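PDB 1IQ0: arginyl-trna synthetase from Thermus thermophilus, which probably catalyses the ATP-dependent attachment of L-arginine to tRNA(Arg), releasing AMP and diphosphate, as a monomeric class I aminoacyl-tRNA synthetase. Local coordinates for residues L92-A96 with R575-T579; D151-A157 with E201-L207; M224-H228 with Y324-Y329; A412-A416 with M436-G440. All blocks are in the same frame, centred on the assembly; numbering follows the deposited sequence.

Interaction 1. Residues L92-A96 with R575-T579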
loop_
_atom_site.group_PDB
_atom_site.type_symbol
_atom_site.label_atom_id
_atom_site.label_comp_id
_atom_site.label_asym_id
_atom_site.label_seq_id
_atom_site.Cartn_x
_atom_site.Cartn_y
_atom_site.Cartn_z
ATOM N N LEU A 92 -24.896 10.208 -4.862
ATOM C CA LEU A 92 -25.700 9.063 -4.469
ATOM C C LEU A 92 -25.377 7.784 -5.240
ATOM O O LEU A 92 -25.545 6.684 -4.711
ATOM C CB LEU A 92 -27.187 9.401 -4.601
ATOM C CG LEU A 92 -27.644 10.557 -3.706
ATOM C CD1 LEU A 92 -29.163 10.700 -3.778
ATOM C CD2 LEU A 92 -27.198 10.297 -2.269
ATOM N N ARG A 93 -24.910 7.931 -6.477
ATOM C CA ARG A 93 -24.561 6.786 -7.319
ATOM C C ARG A 93 -23.602 5.835 -6.597
ATOM O O ARG A 93 -22.636 6.272 -5.967
ATOM C CB ARG A 93 -23.917 7.276 -8.624
ATOM C CG ARG A 93 -23.507 6.167 -9.583
ATOM C CD ARG A 93 -22.929 6.719 -10.888
ATOM N NE ARG A 93 -21.639 7.383 -10.709
ATOM C CZ ARG A 93 -20.533 6.779 -10.283
ATOM N NH1 ARG A 93 -20.548 5.487 -9.985
ATOM N NH2 ARG A 93 -19.402 7.464 -10.161
ATOM N N PRO A 94 -23.858 4.517 -6.674
ATOM C CA PRO A 94 -22.993 3.528 -6.016
ATOM C C PRO A 94 -21.595 3.466 -6.635
ATOM O O PRO A 94 -21.449 3.427 -7.859
ATOM C CB PRO A 94 -23.764 2.225 -6.197
ATOM C CG PRO A 94 -24.446 2.432 -7.524
ATOM C CD PRO A 94 -24.958 3.853 -7.397
ATOM N N LYS A 95 -20.573 3.458 -5.783
ATOM C CA LYS A 95 -19.188 3.403 -6.243
ATOM C C LYS A 95 -18.596 1.995 -6.125
ATOM O O LYS A 95 -18.588 1.395 -5.046
ATOM C CB LYS A 95 -18.325 4.406 -5.460
ATOM C CG LYS A 95 -19.003 5.038 -4.235
ATOM C CD LYS A 95 -19.413 3.995 -3.188
ATOM C CE LYS A 95 -18.211 3.246 -2.637
ATOM N NZ LYS A 95 -18.611 2.015 -1.898
ATOM N N ALA A 96 -18.100 1.475 -7.242
ATOM C CA ALA A 96 -17.518 0.138 -7.272
ATOM C C ALA A 96 -16.178 0.145 -8.009
ATOM O O ALA A 96 -15.810 1.147 -8.636
ATOM C CB ALA A 96 -18.486 -0.829 -7.951
ATOM N N ARG A 575 -21.261 3.520 2.841
ATOM C CA ARG A 575 -20.681 2.648 1.832
ATOM C C ARG A 575 -19.284 3.136 1.436
ATOM O O ARG A 575 -18.373 2.337 1.253
ATOM C CB ARG A 575 -21.575 2.596 0.593
ATOM C CG ARG A 575 -22.819 1.738 0.752
ATOM C CD ARG A 575 -23.679 1.840 -0.495
ATOM N NE ARG A 575 -24.832 0.945 -0.455
ATOM C CZ ARG A 575 -25.743 0.868 -1.420
ATOM N NH1 ARG A 575 -25.636 1.635 -2.498
ATOM N NH2 ARG A 575 -26.756 0.018 -1.313
ATOM N N THR A 576 -19.117 4.449 1.321
ATOM C CA THR A 576 -17.822 5.010 0.946
ATOM C C THR A 576 -16.775 4.778 2.037
ATOM O O THR A 576 -15.619 4.468 1.742
ATOM C CB THR A 576 -17.941 6.520 0.650
ATOM O OG1 THR A 576 -18.824 6.707 -0.463
ATOM C CG2 THR A 576 -16.579 7.117 0.314
ATOM N N LEU A 577 -17.173 4.928 3.297
ATOM C CA LEU A 577 -16.236 4.694 4.384
ATOM C C LEU A 577 -15.900 3.203 4.492
ATOM O O LEU A 577 -14.749 2.843 4.745
ATOM C CB LEU A 577 -16.806 5.200 5.705
ATOM C CG LEU A 577 -16.922 6.717 5.834
ATOM C CD1 LEU A 577 -17.427 7.055 7.225
ATOM C CD2 LEU A 577 -15.548 7.375 5.582
ATOM N N ALA A 578 -16.898 2.340 4.290
ATOM C CA ALA A 578 -16.685 0.891 4.365
ATOM C C ALA A 578 -15.723 0.436 3.271
ATOM O O ALA A 578 -14.798 -0.327 3.526
ATOM C CB ALA A 578 -18.025 0.137 4.229
ATOM N N THR A 579 -15.956 0.911 2.051
ATOM C CA THR A 579 -15.110 0.570 0.913
ATOM C C THR A 579 -13.699 1.127 1.105
ATOM O O THR A 579 -12.716 0.408 0.940
ATOM C CB THR A 579 -15.723 1.112 -0.395
ATOM O OG1 THR A 579 -16.954 0.423 -0.647
ATOM C CG2 THR A 579 -14.773 0.897 -1.584
#
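Lys95 reaches across to Thr579 tip to tip, and its ammonium supplies the polar part of the contact. NZ donates to Thr579 OG1 at 2.6 Å and, more weakly, to the backbone oxygen Arg575 O, 3.2 Å from NZ. That carbonyl also accepts the helical bond from Thr579 N, so the lysine adds to a regular turn without breaking it. Lysine suits the place because its chain is long enough to fold back: CG nearly eclipses the backbone N (chi1 11°), and further bends at chi2 and chi3 swing NZ round to the helix. Threonine offers a hydroxyl one turn on from Arg575, just where the amine arrives.

The van der Waals contacts are looser. The lysine methylenes pass over Thr576, with CD 3.9 Å from OG1, a hydroxyl already bonded to Ser572 O. Farther out, Pro94 CB lies 4.2 Å from NH1 of Arg575, whose extended chain reaches out to the proline.

The loop that follows helix 84-92 thus rests on the C-terminal helix 562-583. Phe512 of helix 512-522 touches Lys95, Thr576 and Thr579, while Leu577 packs between helices 470-487 and 525-544.

Interaction 2. Residues D151-A157 with E201-L207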
loop_
_atom_site.group_PDB
_atom_site.type_symbol
_atom_site.label_atom_id
_atom_site.label_comp_id
_atom_site.label_asym_id
_atom_site.label_seq_id
_atom_site.Cartn_x
_atom_site.Cartn_y
_atom_site.Cartn_z
ATOM N N ASP A 151 15.213 -18.462 2.458
ATOM C CA ASP A 151 15.444 -19.650 3.267
ATOM C C ASP A 151 16.885 -20.153 3.316
ATOM O O ASP A 151 17.151 -21.146 3.978
ATOM C CB ASP A 151 14.535 -20.789 2.800
ATOM C CG ASP A 151 14.832 -21.222 1.385
ATOM O OD1 ASP A 151 14.744 -22.436 1.108
ATOM O OD2 ASP A 151 15.142 -20.345 0.550
ATOM N N THR A 152 17.805 -19.479 2.625
ATOM C CA THR A 152 19.205 -19.893 2.633
ATOM C C THR A 152 20.071 -18.809 3.262
ATOM O O THR A 152 21.297 -18.835 3.146
ATOM C CB THR A 152 19.748 -20.146 1.200
ATOM O OG1 THR A 152 19.792 -18.909 0.478
ATOM C CG2 THR A 152 18.865 -21.124 0.455
ATOM N N GLY A 153 19.435 -17.859 3.935
ATOM C CA GLY A 153 20.187 -16.761 4.522
ATOM C C GLY A 153 20.913 -17.073 5.814
ATOM O O GLY A 153 20.522 -17.963 6.562
ATOM N N ARG A 154 21.982 -16.327 6.070
ATOM C CA ARG A 154 22.758 -16.507 7.287
ATOM C C ARG A 154 21.878 -16.323 8.522
ATOM O O ARG A 154 22.080 -16.994 9.533
ATOM C CB ARG A 154 23.921 -15.513 7.339
ATOM C CG ARG A 154 24.709 -15.590 8.644
ATOM C CD ARG A 154 25.885 -14.626 8.688
ATOM N NE ARG A 154 27.146 -15.276 8.343
ATOM C CZ ARG A 154 27.482 -15.656 7.117
ATOM N NH1 ARG A 154 26.646 -15.452 6.108
ATOM N NH2 ARG A 154 28.653 -16.238 6.895
ATOM N N GLN A 155 20.903 -15.419 8.448
ATOM C CA GLN A 155 20.025 -15.192 9.594
ATOM C C GLN A 155 19.252 -16.455 9.957
ATOM O O GLN A 155 19.084 -16.763 11.138
ATOM C CB GLN A 155 19.067 -14.029 9.323
ATOM C CG GLN A 155 19.780 -12.689 9.198
ATOM C CD GLN A 155 20.755 -12.442 10.343
ATOM O OE1 GLN A 155 20.358 -12.344 11.507
ATOM N NE2 GLN A 155 22.043 -12.349 10.015
ATOM N N ALA A 156 18.791 -17.187 8.949
ATOM C CA ALA A 156 18.063 -18.429 9.191
ATOM C C ALA A 156 19.045 -19.491 9.693
ATOM O O ALA A 156 18.701 -20.339 10.519
ATOM C CB ALA A 156 17.392 -18.908 7.912
ATOM N N ALA A 157 20.270 -19.453 9.185
ATOM C CA ALA A 157 21.270 -20.421 9.616
ATOM C C ALA A 157 21.583 -20.208 11.094
ATOM O O ALA A 157 21.721 -21.164 11.848
ATOM C CB ALA A 157 22.551 -20.278 8.783
ATOM N N GLU A 201 28.819 -21.646 10.056
ATOM C CA GLU A 201 29.077 -21.787 8.621
ATOM C C GLU A 201 28.682 -23.183 8.134
ATOM O O GLU A 201 28.220 -23.341 7.001
ATOM C CB GLU A 201 30.560 -21.550 8.299
ATOM C CG GLU A 201 31.102 -20.187 8.707
ATOM C CD GLU A 201 30.511 -19.031 7.910
ATOM O OE1 GLU A 201 30.796 -17.867 8.266
ATOM O OE2 GLU A 201 29.773 -19.277 6.929
ATOM N N GLU A 202 28.870 -24.188 8.989
ATOM C CA GLU A 202 28.524 -25.563 8.635
ATOM C C GLU A 202 27.025 -25.709 8.413
ATOM O O GLU A 202 26.596 -26.432 7.516
ATOM C CB GLU A 202 28.982 -26.542 9.727
ATOM C CG GLU A 202 30.463 -26.873 9.682
ATOM C CD GLU A 202 30.872 -27.878 10.742
ATOM O OE1 GLU A 202 30.233 -28.950 10.830
ATOM O OE2 GLU A 202 31.839 -27.600 11.485
ATOM N N VAL A 203 26.223 -25.046 9.242
ATOM C CA VAL A 203 24.778 -25.115 9.071
ATOM C C VAL A 203 24.392 -24.299 7.840
ATOM O O VAL A 203 23.496 -24.680 7.089
ATOM C CB VAL A 203 24.026 -24.566 10.303
ATOM C CG1 VAL A 203 22.535 -24.466 9.999
ATOM C CG2 VAL A 203 24.254 -25.494 11.509
ATOM N N LEU A 204 25.094 -23.188 7.624
ATOM C CA LEU A 204 24.812 -22.324 6.484
ATOM C C LEU A 204 25.002 -23.115 5.189
ATOM O O LEU A 204 24.222 -22.980 4.248
ATOM C CB LEU A 204 25.754 -21.114 6.477
ATOM C CG LEU A 204 25.219 -19.750 6.013
ATOM C CD1 LEU A 204 26.392 -18.906 5.497
ATOM C CD2 LEU A 204 24.151 -19.906 4.934
ATOM N N HIS A 205 26.056 -23.927 5.147
ATOM C CA HIS A 205 26.351 -24.748 3.975
ATOM C C HIS A 205 25.201 -25.733 3.724
ATOM O O HIS A 205 24.742 -25.890 2.594
ATOM C CB HIS A 205 27.664 -25.516 4.189
ATOM C CG HIS A 205 28.061 -26.376 3.029
ATOM N ND1 HIS A 205 28.081 -27.755 3.095
ATOM C CD2 HIS A 205 28.465 -26.054 1.778
ATOM C CE1 HIS A 205 28.484 -28.243 1.934
ATOM N NE2 HIS A 205 28.723 -27.231 1.117
ATOM N N ALA A 206 24.734 -26.394 4.778
ATOM C CA ALA A 206 23.634 -27.339 4.631
ATOM C C ALA A 206 22.359 -26.588 4.247
ATOM O O ALA A 206 21.550 -27.075 3.456
ATOM C CB ALA A 206 23.421 -28.118 5.937
ATOM N N LEU A 207 22.184 -25.398 4.809
ATOM C CA LEU A 207 21.013 -24.593 4.508
ATOM C C LEU A 207 21.050 -24.229 3.024
ATOM O O LEU A 207 20.050 -24.375 2.315
ATOM C CB LEU A 207 21.010 -23.320 5.359
ATOM C CG LEU A 207 19.737 -22.474 5.279
ATOM C CD1 LEU A 207 18.591 -23.201 5.984
ATOM C CD2 LEU A 207 19.986 -21.118 5.943
#
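Leu207 pushes its branched end into the turn that precedes helix 154-165. Its CG comes to 3.2 Å from Asp151 O and its CD2 to 3.3 Å from Gly153 O, close packing of the branch carbon and a methyl against backbone oxygens, while CD2 also meets the methyls of Ala156 and Ala157. With CG anti to the backbone N (chi1 -172°), the side chain is thrown outward from its helix into the turn. One turn back, Leu204 spreads over Ala157, whose CB is 3.9 Å from Leu204 CG; alanine's small size lets the two backbones come within 5.1 Å, measured from CA to CA of this pair. Val203 CG1 completes the apolar patch beside Ala157.

Toward solvent, Leu204 CD1 lies over one face of the Arg154 guanidinium, 3.5 Å from NH1. The arginine chain, bent at chi3 (-98°), carries this flat group across to Glu201, and NH2 forms a salt bridge with OE1 at 3.0 Å, meeting the syn side of the carboxylate. The bond is not straight, and the two planes stand 65° apart.

Behind this shell, Asp151 OD1 is bonded to Ser241 OG of helix 240-245. Gly153 occupies the N-cap, and its carbonyl receives Ala157 N at 3.0 Å. The backbone oxygen of Gln155 has a weak bond from Asn115 of the 'HIGH' region. Such a turn from strand 141-149 into a helix is characteristic of the Rossmann-type catalytic fold of class I synthetases; here helix 197-208 packs against the start of that helix.

Interaction 3. Residues M224-H228 with Y324-Y329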
loop_
_atom_site.group_PDB
_atom_site.type_symbol
_atom_site.label_atom_id
_atom_site.label_comp_id
_atom_site.label_asym_id
_atom_site.label_seq_id
_atom_site.Cartn_x
_atom_site.Cartn_y
_atom_site.Cartn_z
ATOM N N MET A 224 3.541 -16.395 9.485
ATOM C CA MET A 224 2.365 -16.204 8.646
ATOM C C MET A 224 1.094 -15.982 9.456
ATOM O O MET A 224 0.146 -15.376 8.959
ATOM C CB MET A 224 2.189 -17.396 7.699
ATOM C CG MET A 224 1.214 -17.136 6.559
ATOM S SD MET A 224 1.459 -18.288 5.178
ATOM C CE MET A 224 3.172 -17.962 4.788
ATOM N N ALA A 225 1.068 -16.467 10.695
ATOM C CA ALA A 225 -0.108 -16.268 11.541
ATOM C C ALA A 225 -0.216 -14.771 11.846
ATOM O O ALA A 225 -1.313 -14.216 11.931
ATOM C CB ALA A 225 0.022 -17.070 12.832
ATOM N N THR A 226 0.937 -14.124 11.997
ATOM C CA THR A 226 0.993 -12.692 12.271
ATOM C C THR A 226 0.562 -11.908 11.020
ATOM O O THR A 226 -0.191 -10.933 11.111
ATOM C CB THR A 226 2.422 -12.269 12.669
ATOM O OG1 THR A 226 2.873 -13.088 13.753
ATOM C CG2 THR A 226 2.454 -10.806 13.097
ATOM N N MET A 227 1.041 -12.341 9.857
ATOM C CA MET A 227 0.694 -11.691 8.593
ATOM C C MET A 227 -0.820 -11.743 8.416
ATOM O O MET A 227 -1.447 -10.761 8.024
ATOM C CB MET A 227 1.365 -12.417 7.425
ATOM C CG MET A 227 2.885 -12.313 7.405
ATOM S SD MET A 227 3.630 -13.446 6.198
ATOM C CE MET A 227 5.279 -13.711 6.953
ATOM N N HIS A 228 -1.390 -12.908 8.709
ATOM C CA HIS A 228 -2.825 -13.130 8.604
ATOM C C HIS A 228 -3.597 -12.224 9.569
ATOM O O HIS A 228 -4.612 -11.640 9.198
ATOM C CB HIS A 228 -3.149 -14.595 8.910
ATOM C CG HIS A 228 -4.607 -14.919 8.810
ATOM N ND1 HIS A 228 -5.275 -14.987 7.604
ATOM C CD2 HIS A 228 -5.536 -15.150 9.769
ATOM C CE1 HIS A 228 -6.552 -15.243 7.826
ATOM N NE2 HIS A 228 -6.737 -15.346 9.130
ATOM N N TYR A 324 0.505 -24.069 -1.537
ATOM C CA TYR A 324 1.272 -23.996 -0.303
ATOM C C TYR A 324 0.377 -24.410 0.851
ATOM O O TYR A 324 -0.638 -23.765 1.118
ATOM C CB TYR A 324 1.783 -22.578 -0.058
ATOM C CG TYR A 324 2.570 -22.435 1.228
ATOM C CD1 TYR A 324 3.770 -23.126 1.416
ATOM C CD2 TYR A 324 2.115 -21.610 2.262
ATOM C CE1 TYR A 324 4.498 -22.997 2.595
ATOM C CE2 TYR A 324 2.830 -21.475 3.443
ATOM C CZ TYR A 324 4.023 -22.171 3.604
ATOM O OH TYR A 324 4.742 -22.032 4.771
ATOM N N GLU A 325 0.759 -25.488 1.530
ATOM C CA GLU A 325 -0.007 -25.989 2.654
ATOM C C GLU A 325 0.112 -25.023 3.832
ATOM O O GLU A 325 1.201 -24.800 4.358
ATOM C CB GLU A 325 0.496 -27.378 3.059
ATOM C CG GLU A 325 -0.304 -28.013 4.186
ATOM C CD GLU A 325 0.189 -29.402 4.553
ATOM O OE1 GLU A 325 1.362 -29.536 4.962
ATOM O OE2 GLU A 325 -0.600 -30.363 4.435
ATOM N N ASN A 326 -1.015 -24.443 4.227
ATOM C CA ASN A 326 -1.050 -23.500 5.339
ATOM C C ASN A 326 -2.507 -23.310 5.742
ATOM O O ASN A 326 -3.409 -23.500 4.929
ATOM C CB ASN A 326 -0.454 -22.159 4.917
ATOM C CG ASN A 326 -1.420 -21.326 4.101
ATOM O OD1 ASN A 326 -2.074 -20.433 4.626
ATOM N ND2 ASN A 326 -1.521 -21.625 2.810
ATOM N N PRO A 327 -2.756 -22.928 6.999
ATOM C CA PRO A 327 -4.138 -22.739 7.446
ATOM C C PRO A 327 -4.726 -21.346 7.267
ATOM O O PRO A 327 -5.858 -21.103 7.683
ATOM C CB PRO A 327 -4.066 -23.128 8.916
ATOM C CG PRO A 327 -2.732 -22.557 9.314
ATOM C CD PRO A 327 -1.833 -22.966 8.149
ATOM N N TYR A 328 -3.988 -20.439 6.636
ATOM C CA TYR A 328 -4.487 -19.075 6.490
ATOM C C TYR A 328 -4.959 -18.667 5.101
ATOM O O TYR A 328 -5.982 -17.992 4.961
ATOM C CB TYR A 328 -3.426 -18.083 6.971
ATOM C CG TYR A 328 -2.727 -18.524 8.238
ATOM C CD1 TYR A 328 -1.497 -19.177 8.186
ATOM C CD2 TYR A 328 -3.320 -18.331 9.489
ATOM C CE1 TYR A 328 -0.872 -19.630 9.346
ATOM C CE2 TYR A 328 -2.702 -18.783 10.658
ATOM C CZ TYR A 328 -1.482 -19.431 10.576
ATOM O OH TYR A 328 -0.871 -19.892 11.721
ATOM N N TYR A 329 -4.219 -19.067 4.072
ATOM C CA TYR A 329 -4.587 -18.698 2.712
ATOM C C TYR A 329 -4.791 -19.901 1.808
ATOM O O TYR A 329 -3.830 -20.520 1.358
ATOM C CB TYR A 329 -3.514 -17.798 2.113
ATOM C CG TYR A 329 -3.119 -16.658 3.013
ATOM C CD1 TYR A 329 -2.049 -16.784 3.898
ATOM C CD2 TYR A 329 -3.811 -15.443 2.974
ATOM C CE1 TYR A 329 -1.665 -15.722 4.721
ATOM C CE2 TYR A 329 -3.440 -14.379 3.792
ATOM C CZ TYR A 329 -2.362 -14.525 4.660
ATOM O OH TYR A 329 -1.965 -13.465 5.434
#
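Asn326 OD1, facing Met224 SD across the contact, is gripped by two backbone amides. Tyr329 N gives a nearly straight bond of 2.6 Å in the carbonyl plane, on a lone pair; Tyr328 N gives one of 2.8 Å from above that plane. On the other side of the amide, ND2 donates to Tyr324 O and Tyr329 O, so the rotation of the amide is fixed with both ends engaged. Asparagine fits because one side chain can both accept and donate to the surrounding backbone.

The loop so fixed presents three tyrosines to helix 213-229. The Tyr328 ring lies on the helix backbone: Ala225 CA makes a CH-pi contact 4.0 Å from its centroid, and Pro327 CG lies on the opposite face, toward the rim. Alanine is small enough to let the ring down, its CB only 3.2 Å from Tyr328 OH. Met224, CG anti to its N (chi1 -165°), threads between the rings. Its CG meets the edge of Tyr329, 3.7 Å from CE1, while SD makes Met-aromatic contacts at the edges of Tyr324 and Tyr329. His228 turns its edge toward the Tyr329 face with planes at 80°, and meets Tyr328 obliquely, ND1 being 3.7 Å from CB.

Both remaining phenol hydroxyls reach outside partners: Tyr324 OH is bonded to Asn217 and Tyr329 OH to Ala232 O, beyond the helix end. The signature is an Asx turn with its longer Asx motif, shaping the connection of a beta hairpin, strands 320-323 and 333-335, and joined to an aromatic cluster at the helix surface.

Interaction 4. Residues A412-A416 with M436-G440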
loop_
_atom_site.group_PDB
_atom_site.type_symbol
_atom_site.label_atom_id
_atom_site.label_comp_id
_atom_site.label_asym_id
_atom_site.label_seq_id
_atom_site.Cartn_x
_atom_site.Cartn_y
_atom_site.Cartn_z
ATOM N N ALA A 412 -2.658 -3.908 21.950
ATOM C CA ALA A 412 -3.627 -3.007 21.332
ATOM C C ALA A 412 -5.024 -3.606 21.453
ATOM O O ALA A 412 -6.006 -2.886 21.645
ATOM C CB ALA A 412 -3.283 -2.780 19.868
ATOM N N THR A 413 -5.106 -4.929 21.342
ATOM C CA THR A 413 -6.380 -5.630 21.447
ATOM C C THR A 413 -6.865 -5.567 22.895
ATOM O O THR A 413 -8.064 -5.541 23.160
ATOM C CB THR A 413 -6.233 -7.107 21.034
ATOM O OG1 THR A 413 -5.824 -7.178 19.662
ATOM C CG2 THR A 413 -7.556 -7.854 21.211
ATOM N N ARG A 414 -5.915 -5.543 23.823
ATOM C CA ARG A 414 -6.206 -5.472 25.249
ATOM C C ARG A 414 -6.912 -4.154 25.531
ATOM O O ARG A 414 -7.994 -4.123 26.120
ATOM C CB ARG A 414 -4.900 -5.507 26.043
ATOM C CG ARG A 414 -5.056 -5.597 27.549
ATOM C CD ARG A 414 -5.110 -7.047 27.985
ATOM N NE ARG A 414 -4.048 -7.839 27.362
ATOM C CZ ARG A 414 -2.754 -7.527 27.396
ATOM N NH1 ARG A 414 -2.344 -6.431 28.024
ATOM N NH2 ARG A 414 -1.866 -8.309 26.796
ATOM N N ARG A 415 -6.281 -3.064 25.108
ATOM C CA ARG A 415 -6.829 -1.735 25.324
ATOM C C ARG A 415 -8.145 -1.521 24.581
ATOM O O ARG A 415 -9.054 -0.875 25.102
ATOM C CB ARG A 415 -5.808 -0.676 24.912
ATOM C CG ARG A 415 -4.455 -0.848 25.581
ATOM C CD ARG A 415 -3.641 0.429 25.503
ATOM N NE ARG A 415 -2.300 0.264 26.059
ATOM C CZ ARG A 415 -1.564 1.265 26.534
ATOM N NH1 ARG A 415 -2.044 2.501 26.528
ATOM N NH2 ARG A 415 -0.344 1.037 27.009
ATOM N N ALA A 416 -8.251 -2.066 23.371
ATOM C CA ALA A 416 -9.475 -1.927 22.591
ATOM C C ALA A 416 -10.620 -2.603 23.327
ATOM O O ALA A 416 -11.739 -2.092 23.353
ATOM C CB ALA A 416 -9.308 -2.558 21.226
ATOM N N MET A 436 -11.308 -5.847 15.709
ATOM C CA MET A 436 -11.485 -4.920 14.602
ATOM C C MET A 436 -10.930 -3.546 14.913
ATOM O O MET A 436 -10.286 -2.926 14.066
ATOM C CB MET A 436 -12.965 -4.803 14.236
ATOM C CG MET A 436 -13.536 -6.067 13.634
ATOM S SD MET A 436 -15.151 -5.819 12.880
ATOM C CE MET A 436 -15.512 -7.501 12.342
ATOM N N VAL A 437 -11.184 -3.067 16.128
ATOM C CA VAL A 437 -10.701 -1.755 16.536
ATOM C C VAL A 437 -9.174 -1.718 16.633
ATOM O O VAL A 437 -8.544 -0.761 16.181
ATOM C CB VAL A 437 -11.320 -1.341 17.888
ATOM C CG1 VAL A 437 -10.757 -0.010 18.342
ATOM C CG2 VAL A 437 -12.834 -1.251 17.744
ATOM N N ALA A 438 -8.582 -2.757 17.218
ATOM C CA ALA A 438 -7.130 -2.825 17.353
ATOM C C ALA A 438 -6.481 -2.897 15.969
ATOM O O ALA A 438 -5.493 -2.213 15.704
ATOM C CB ALA A 438 -6.734 -4.045 18.182
ATOM N N LEU A 439 -7.050 -3.725 15.094
ATOM C CA LEU A 439 -6.542 -3.888 13.733
ATOM C C LEU A 439 -6.657 -2.580 12.958
ATOM O O LEU A 439 -5.753 -2.209 12.200
ATOM C CB LEU A 439 -7.327 -4.984 12.996
ATOM C CG LEU A 439 -6.930 -5.237 11.536
ATOM C CD1 LEU A 439 -5.476 -5.690 11.471
ATOM C CD2 LEU A 439 -7.842 -6.288 10.928
ATOM N N GLY A 440 -7.780 -1.888 13.153
ATOM C CA GLY A 440 -8.012 -0.623 12.477
ATOM C C GLY A 440 -7.049 0.451 12.942
ATOM O O GLY A 440 -6.575 1.269 12.149
#
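The flat group where Ala412 and Ala438 meet is a backbone peptide, the one linking Ala412 to Thr413. Ala438 CB sits over one of its faces, 3.7 Å from Ala412 C. Round the rim of this seat stand three residues of helix 405-423: Ala412, whose CB is 4.0 Å from Ala438 CB, Thr413, whose OG1 is 3.6 Å from the same methyl, and Ala416, one turn along from Ala412. A methyl is small enough to lie between the backbones, and alanine on both sides keeps the segment axes at 8.3 Å. The contact is wholly van der Waals.

Thr413 can border an apolar neighbour because its hydroxyl bends back beside its own backbone N (chi1 -62°) and is bonded to Leu409 O in the preceding turn. The two helices follow each other in the chain; their segments here make 128° between N-to-C directions, well short of antiparallel. Both belong to the long crossover that leads from strand 380-390 to its parallel neighbour 455-457 in the mixed sheet of the catalytic domain.

Next to Ala438, Val437 adds a bulkier partner: its CB lies 4.1 Å from Ala416 CB, and its CG1, anti to the backbone N, is equally near. Val437 also touches Met592 at the C terminus, and Met436 O accepts from Gln474 of helix 470-487, while Tyr459 of helix 459-463 touches Ala412.

From the N terminus, the chain first enters interaction 1 at 92-96, whose partner, 575-579, lies almost at the other end. This contact therefore closes a loop that contains all the others, and joins the catalytic part of the chain to the anticodon-binding part. Inside it, interactions 2, 3 and 4 follow in series, each closed before the next opens, and none cross. Interaction 2 ties two helices together between strands 141-149 and 236-239; interaction 3 begins on the next helix and brings in a hairpin connection; interaction 4 pairs consecutive helices before strand 455-457. Interactions 1 and 2 lie about 50 Å apart between centres, on opposite sides of the chain's centre.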